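Local coordinates for protein beta-galactosidase (Bacteroides thetaiotaomicron, PDB 5MUJ) that binds a branched glycan from the plant pectin rhamnogalacturonan II and probably hydrolyses glycosidic linkages in its chain B as a gut bacterial glycoside hydrolase, at residues D70-V78 and Y90-L100. Sequence-based numbering, arbitrary orientation.
Sequences DKWLMTYVV and YETWIAESDNL
W72 meets L100 where the antiparallel hairpin of strands 71-78 and 90-97 runs out into the turn after S97. CB of W72 lies 3.4 Å from S97 O, the carbonyl that accepts the W72 backbone N-H. With CG beside the backbone N and anti to the carbonyl carbon (chi1 -63°), the indole presents one face to L100, whose CG stands almost on the normal of the five-membered ring, 3.6 Å from its centroid, a CH-pi contact. Along the indole, CG and CD2 meet L100 CD2, CD1 and NE1 face L100 CG, CE2 touches L100 CG and CD1, CE3 meets CD2, and CZ2 meets CD1. In an ST turn S97 OG accepts from N99 N, and it also hydrogen-bonds to D102 O.

On the same face of the sheet, W93 CB sits over the Y76 ring, 3.9 Å from its centroid, while A95 CB touches the ring edge. V78 CG2 packs on W93 CD1 at 3.3 Å. Eight backbone hydrogen bonds join the strands in pairs from W72-S97 to V78-E91. K71 NZ forms a salt bridge with D98 OD1, a weak hydrogen bond at 3.3 Å, and a long one with E96 OE2, which also pairs with R104.

V77 CG2 lies over one face of the Y90 ring; Y90 OH hydrogen-bonds to E159 OE2, and the Y90 side chain is about 5 Å from a bound alpha-L-rhamnopyranose. Strands 71-79 and 90-97 are central in a four-stranded blade of a five-bladed beta-propeller, flanked by strands 59-68 and 104-110, with L100 against strand 343-351.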
ATOM      1  N   ASP A  70       6.643 -18.259 -13.194  1.00 32.46           N
ATOM      2  CA  ASP A  70       7.899 -17.557 -12.900  1.00 30.89           C
ATOM      3  C   ASP A  70       7.856 -16.089 -13.323  1.00 28.85           C
ATOM      4  O   ASP A  70       8.896 -15.427 -13.330  1.00 35.39           O
ATOM      5  CB  ASP A  70       9.083 -18.268 -13.556  1.00 32.80           C
ATOM      6  CG  ASP A  70       9.212 -19.718 -13.115  1.00 31.70           C
ATOM      7  OD1 ASP A  70       9.025 -19.991 -11.909  1.00 34.08           O
ATOM      8  OD2 ASP A  70       9.492 -20.579 -13.980  1.00 34.43           O
ATOM      9  N   LYS A  71       6.661 -15.581 -13.650  1.00 23.47           N
ATOM     10  CA  LYS A  71       6.479 -14.172 -13.986  1.00 16.42           C
ATOM     11  C   LYS A  71       6.146 -13.344 -12.753  1.00 15.91           C
ATOM     12  O   LYS A  71       5.270 -13.724 -11.973  1.00 21.85           O
ATOM     13  CB  LYS A  71       5.316 -13.991 -14.949  1.00 17.10           C
ATOM     14  CG  LYS A  71       5.225 -12.605 -15.583  1.00 19.30           C
ATOM     15  CD  LYS A  71       6.223 -12.416 -16.729  1.00 26.55           C
ATOM     16  CE  LYS A  71       5.801 -13.148 -17.995  1.00 30.04           C
ATOM     17  NZ  LYS A  71       6.768 -12.926 -19.111  1.00 33.07           N
ATOM     18  N   TRP A  72       6.801 -12.192 -12.646  1.00 14.69           N
ATOM     19  CA  TRP A  72       6.499 -11.227 -11.608  1.00 13.90           C
ATOM     20  C   TRP A  72       5.470 -10.206 -12.127  1.00 14.84           C
ATOM     21  O   TRP A  72       5.563  -9.710 -13.247  1.00 15.71           O
ATOM     22  CB  TRP A  72       7.748 -10.497 -11.147  1.00 13.85           C
ATOM     23  CG  TRP A  72       8.757 -11.424 -10.510  1.00 13.63           C
ATOM     24  CD1 TRP A  72       9.881 -11.990 -11.087  1.00 15.47           C
ATOM     25  CD2 TRP A  72       8.714 -11.919  -9.175  1.00 16.10           C
ATOM     26  NE1 TRP A  72      10.515 -12.797 -10.189  1.00 18.01           N
ATOM     27  CE2 TRP A  72       9.836 -12.752  -8.995  1.00 18.42           C
ATOM     28  CE3 TRP A  72       7.843 -11.723  -8.103  1.00 16.98           C
ATOM     29  CZ2 TRP A  72      10.090 -13.406  -7.779  1.00 17.59           C
ATOM     30  CZ3 TRP A  72       8.109 -12.365  -6.900  1.00 18.92           C
ATOM     31  CH2 TRP A  72       9.218 -13.168  -6.735  1.00 16.77           C
ATOM     32  N   LEU A  73       4.482  -9.899 -11.287  1.00 13.34           N
ATOM     33  CA  LEU A  73       3.417  -8.974 -11.631  1.00 14.39           C
ATOM     34  C   LEU A  73       3.369  -7.831 -10.601  1.00 12.01           C
ATOM     35  O   LEU A  73       3.768  -8.048  -9.473  1.00 13.86           O
ATOM     36  CB  LEU A  73       2.119  -9.749 -11.660  1.00 14.90           C
ATOM     37  CG  LEU A  73       2.085 -10.890 -12.683  1.00 16.84           C
ATOM     38  CD1 LEU A  73       0.905 -11.786 -12.403  1.00 19.38           C
ATOM     39  CD2 LEU A  73       2.023 -10.321 -14.082  1.00 16.75           C
HETATM   40  N   MSE A  74       3.068  -6.614 -11.062  1.00 11.38           N
HETATM   41  CA  MSE A  74       2.875  -5.473 -10.157  1.00 11.50           C
HETATM   42  C   MSE A  74       1.615  -4.752 -10.539  1.00 11.15           C
HETATM   43  O   MSE A  74       1.488  -4.247 -11.640  1.00 12.41           O
HETATM   44  CB  MSE A  74       4.058  -4.499 -10.258  1.00 11.76           C
HETATM   45  CG  MSE A  74       3.897  -3.358  -9.239  1.00 13.52           C
HETATM   46 SE   MSE A  74       4.991  -1.843  -9.771  1.00 20.00          SE
HETATM   47  CE  MSE A  74       6.743  -2.737  -9.710  1.00 11.81           C
ATOM     48  N   THR A  75       0.684  -4.653  -9.588  1.00  9.94           N
ATOM     49  CA  THR A  75      -0.435  -3.685  -9.772  1.00 10.05           C
ATOM     50  C   THR A  75       0.011  -2.347  -9.223  1.00 10.32           C
ATOM     51  O   THR A  75       0.857  -2.294  -8.363  1.00 11.50           O
ATOM     52  CB  THR A  75      -1.814  -4.053  -9.116  1.00 10.03           C
ATOM     53  OG1 THR A  75      -1.661  -4.335  -7.709  1.00 11.55           O
ATOM     54  CG2 THR A  75      -2.470  -5.182  -9.770  1.00  9.54           C
ATOM     55  N   TYR A  76      -0.493  -1.287  -9.833  1.00 10.14           N
ATOM     56  CA  TYR A  76      -0.225   0.088  -9.395  1.00 10.27           C
ATOM     57  C   TYR A  76      -1.378   1.034  -9.774  1.00  9.90           C
ATOM     58  O   TYR A  76      -2.219   0.702 -10.596  1.00 11.68           O
ATOM     59  CB  TYR A  76       1.123   0.589  -9.900  1.00 10.75           C
ATOM     60  CG  TYR A  76       1.239   0.698 -11.415  1.00 10.66           C
ATOM     61  CD1 TYR A  76       0.889   1.874 -12.075  1.00 10.63           C
ATOM     62  CD2 TYR A  76       1.756  -0.369 -12.185  1.00 11.40           C
ATOM     63  CE1 TYR A  76       0.965   1.995 -13.452  1.00 10.43           C
ATOM     64  CE2 TYR A  76       1.857  -0.253 -13.581  1.00 12.45           C
ATOM     65  CZ  TYR A  76       1.521   0.930 -14.197  1.00 11.63           C
ATOM     66  OH  TYR A  76       1.613   1.069 -15.560  1.00 15.52           O
ATOM     67  N   VAL A  77      -1.433   2.185  -9.106  1.00  9.96           N
ATOM     68  CA  VAL A  77      -2.469   3.139  -9.410  1.00 10.97           C
ATOM     69  C   VAL A  77      -1.875   4.295 -10.224  1.00 10.58           C
ATOM     70  O   VAL A  77      -0.693   4.653 -10.085  1.00 13.83           O
ATOM     71  CB  VAL A  77      -3.201   3.648  -8.133  1.00 12.15           C
ATOM     72  CG1 VAL A  77      -3.728   2.432  -7.366  1.00 11.80           C
ATOM     73  CG2 VAL A  77      -2.306   4.556  -7.276  1.00 12.92           C
ATOM     74  N   VAL A  78      -2.697   4.835 -11.095  1.00  9.58           N
ATOM     75  CA  VAL A  78      -2.388   5.986 -11.882  1.00  9.77           C
ATOM     76  C   VAL A  78      -3.442   7.088 -11.552  1.00 10.42           C
ATOM     77  O   VAL A  78      -4.668   6.858 -11.574  1.00 11.11           O
ATOM     78  CB  VAL A  78      -2.458   5.670 -13.386  1.00  9.45           C
ATOM     79  CG1 VAL A  78      -2.360   6.933 -14.217  1.00 10.82           C
ATOM     80  CG2 VAL A  78      -1.353   4.676 -13.797  1.00  9.75           C
ATOM     81  N   TYR A  90      -8.071   7.886  -9.581  1.00 11.04           N
ATOM     82  CA  TYR A  90      -7.361   6.640  -9.727  1.00 11.41           C
ATOM     83  C   TYR A  90      -7.964   5.626 -10.690  1.00 10.19           C
ATOM     84  O   TYR A  90      -9.183   5.388 -10.674  1.00 13.04           O
ATOM     85  CB  TYR A  90      -7.205   5.975  -8.370  1.00 11.63           C
ATOM     86  CG  TYR A  90      -6.179   6.553  -7.412  1.00 12.06           C
ATOM     87  CD1 TYR A  90      -4.985   7.118  -7.868  1.00 10.86           C
ATOM     88  CD2 TYR A  90      -6.371   6.459  -6.040  1.00 11.79           C
ATOM     89  CE1 TYR A  90      -4.023   7.597  -6.993  1.00 11.06           C
ATOM     90  CE2 TYR A  90      -5.441   6.967  -5.149  1.00 12.57           C
ATOM     91  CZ  TYR A  90      -4.261   7.532  -5.624  1.00 13.27           C
ATOM     92  OH  TYR A  90      -3.323   8.002  -4.756  1.00 14.00           O
ATOM     93  N   GLU A  91      -7.083   5.030 -11.532  1.00 10.56           N
ATOM     94  CA  GLU A  91      -7.283   3.687 -12.113  1.00 10.14           C
ATOM     95  C   GLU A  91      -6.146   2.757 -11.699  1.00 10.31           C
ATOM     96  O   GLU A  91      -5.107   3.217 -11.251  1.00 11.00           O
ATOM     97  CB  GLU A  91      -7.417   3.719 -13.657  1.00 10.17           C
ATOM     98  CG  GLU A  91      -8.611   4.510 -14.160  1.00 11.48           C
ATOM     99  CD  GLU A  91      -8.780   4.470 -15.646  1.00 10.96           C
ATOM    100  OE1 GLU A  91      -7.834   4.899 -16.380  1.00 12.88           O
ATOM    101  OE2 GLU A  91      -9.826   3.962 -16.068  1.00 10.98           O
ATOM    102  N   THR A  92      -6.389   1.458 -11.811  1.00  9.68           N
ATOM    103  CA  THR A  92      -5.414   0.480 -11.433  1.00 10.23           C
ATOM    104  C   THR A  92      -4.976  -0.222 -12.723  1.00  9.94           C
ATOM    105  O   THR A  92      -5.780  -0.659 -13.559  1.00 11.32           O
ATOM    106  CB  THR A  92      -5.958  -0.513 -10.442  1.00  9.33           C
ATOM    107  OG1 THR A  92      -6.532   0.195  -9.333  1.00 11.62           O
ATOM    108  CG2 THR A  92      -4.877  -1.464  -9.914  1.00  9.08           C
ATOM    109  N   TRP A  93      -3.653  -0.320 -12.817  1.00  9.02           N
ATOM    110  CA  TRP A  93      -2.952  -0.944 -13.950  1.00  9.12           C
ATOM    111  C   TRP A  93      -2.127  -2.128 -13.415  1.00 10.70           C
ATOM    112  O   TRP A  93      -1.851  -2.291 -12.222  1.00 11.75           O
ATOM    113  CB  TRP A  93      -2.037   0.088 -14.636  1.00  9.74           C
ATOM    114  CG  TRP A  93      -2.720   1.224 -15.285  1.00 11.08           C
ATOM    115  CD1 TRP A  93      -3.446   2.216 -14.657  1.00 13.40           C
ATOM    116  CD2 TRP A  93      -2.764   1.538 -16.667  1.00 10.72           C
ATOM    117  NE1 TRP A  93      -3.947   3.117 -15.568  1.00 13.01           N
ATOM    118  CE2 TRP A  93      -3.543   2.726 -16.822  1.00 11.26           C
ATOM    119  CE3 TRP A  93      -2.231   0.925 -17.806  1.00 11.48           C
ATOM    120  CZ2 TRP A  93      -3.788   3.300 -18.062  1.00 11.22           C
ATOM    121  CZ3 TRP A  93      -2.492   1.477 -19.026  1.00 13.34           C
ATOM    122  CH2 TRP A  93      -3.218   2.662 -19.167  1.00 11.33           C
ATOM    123  N   ILE A  94      -1.643  -2.892 -14.370  1.00 10.90           N
ATOM    124  CA  ILE A  94      -0.761  -4.056 -14.109  1.00 10.76           C
ATOM    125  C   ILE A  94       0.456  -4.058 -15.064  1.00 10.85           C
ATOM    126  O   ILE A  94       0.329  -3.745 -16.240  1.00 12.22           O
ATOM    127  CB  ILE A  94      -1.543  -5.394 -14.098  1.00 12.28           C
ATOM    128  CG1 ILE A  94      -0.757  -6.506 -13.420  1.00 13.18           C
ATOM    129  CG2 ILE A  94      -1.942  -5.841 -15.505  1.00 10.95           C
ATOM    130  CD1 ILE A  94      -1.555  -7.757 -13.149  1.00 13.79           C
ATOM    131  N   ALA A  95       1.607  -4.411 -14.494  1.00 10.88           N
ATOM    132  CA  ALA A  95       2.819  -4.529 -15.280  1.00 10.28           C
ATOM    133  C   ALA A  95       3.456  -5.844 -14.954  1.00 10.83           C
ATOM    134  O   ALA A  95       3.215  -6.480 -13.936  1.00 12.21           O
ATOM    135  CB  ALA A  95       3.795  -3.421 -14.985  1.00 10.69           C
ATOM    136  N   GLU A  96       4.217  -6.323 -15.931  1.00 12.41           N
ATOM    137  CA  GLU A  96       4.954  -7.587 -15.749  1.00 13.56           C
ATOM    138  C   GLU A  96       6.494  -7.416 -15.808  1.00 13.63           C
ATOM    139  O   GLU A  96       6.995  -6.420 -16.314  1.00 12.76           O
ATOM    140  CB  GLU A  96       4.537  -8.639 -16.789  1.00 16.69           C
ATOM    141  CG  GLU A  96       4.910  -8.294 -18.233  1.00 18.53           C
ATOM    142  CD  GLU A  96       4.603  -9.370 -19.232  1.00 21.29           C
ATOM    143  OE1 GLU A  96       3.695 -10.192 -19.027  1.00 25.67           O
ATOM    144  OE2 GLU A  96       5.307  -9.383 -20.245  1.00 28.97           O
ATOM    145  N   SER A  97       7.184  -8.402 -15.233  1.00 12.84           N
ATOM    146  CA  SER A  97       8.661  -8.478 -15.181  1.00 13.73           C
ATOM    147  C   SER A  97       9.129  -9.911 -15.082  1.00 16.31           C
ATOM    148  O   SER A  97       8.491 -10.781 -14.449  1.00 19.04           O
ATOM    149  CB  SER A  97       9.208  -7.723 -13.968  1.00 15.17           C
ATOM    150  OG  SER A  97      10.626  -7.807 -13.903  1.00 16.41           O
ATOM    151  N   ASP A  98      10.277 -10.130 -15.704  1.00 16.14           N
ATOM    152  CA  ASP A  98      11.033 -11.380 -15.538  1.00 15.18           C
ATOM    153  C   ASP A  98      12.120 -11.306 -14.473  1.00 16.49           C
ATOM    154  O   ASP A  98      12.673 -12.356 -14.107  1.00 19.92           O
ATOM    155  CB  ASP A  98      11.694 -11.797 -16.866  1.00 16.21           C
ATOM    156  CG  ASP A  98      10.693 -12.079 -17.954  1.00 21.19           C
ATOM    157  OD1 ASP A  98       9.784 -12.917 -17.763  1.00 27.36           O
ATOM    158  OD2 ASP A  98      10.842 -11.481 -19.029  1.00 28.65           O
ATOM    159  N   ASN A  99      12.487 -10.104 -14.002  1.00 15.99           N
ATOM    160  CA  ASN A  99      13.675 -10.004 -13.131  1.00 17.35           C
ATOM    161  C   ASN A  99      13.503  -9.104 -11.914  1.00 17.68           C
ATOM    162  O   ASN A  99      14.492  -8.753 -11.255  1.00 17.94           O
ATOM    163  CB  ASN A  99      14.903  -9.556 -13.955  1.00 16.49           C
ATOM    164  CG  ASN A  99      14.770  -8.150 -14.476  1.00 17.64           C
ATOM    165  OD1 ASN A  99      13.732  -7.499 -14.278  1.00 23.30           O
ATOM    166  ND2 ASN A  99      15.790  -7.660 -15.146  1.00 21.70           N
ATOM    167  N   LEU A 100      12.247  -8.762 -11.619  1.00 19.16           N
ATOM    168  CA  LEU A 100      11.851  -7.757 -10.582  1.00 14.39           C
ATOM    169  C   LEU A 100      12.314  -6.300 -10.789  1.00 14.16           C
ATOM    170  O   LEU A 100      11.862  -5.414 -10.064  1.00 14.07           O
ATOM    171  CB  LEU A 100      12.197  -8.224  -9.156  1.00 12.33           C
ATOM    172  CG  LEU A 100      11.436  -9.435  -8.629  1.00 13.08           C
ATOM    173  CD1 LEU A 100      12.143 -10.135  -7.478  1.00 13.26           C
ATOM    174  CD2 LEU A 100      10.060  -8.929  -8.216  1.00 10.11           C
TER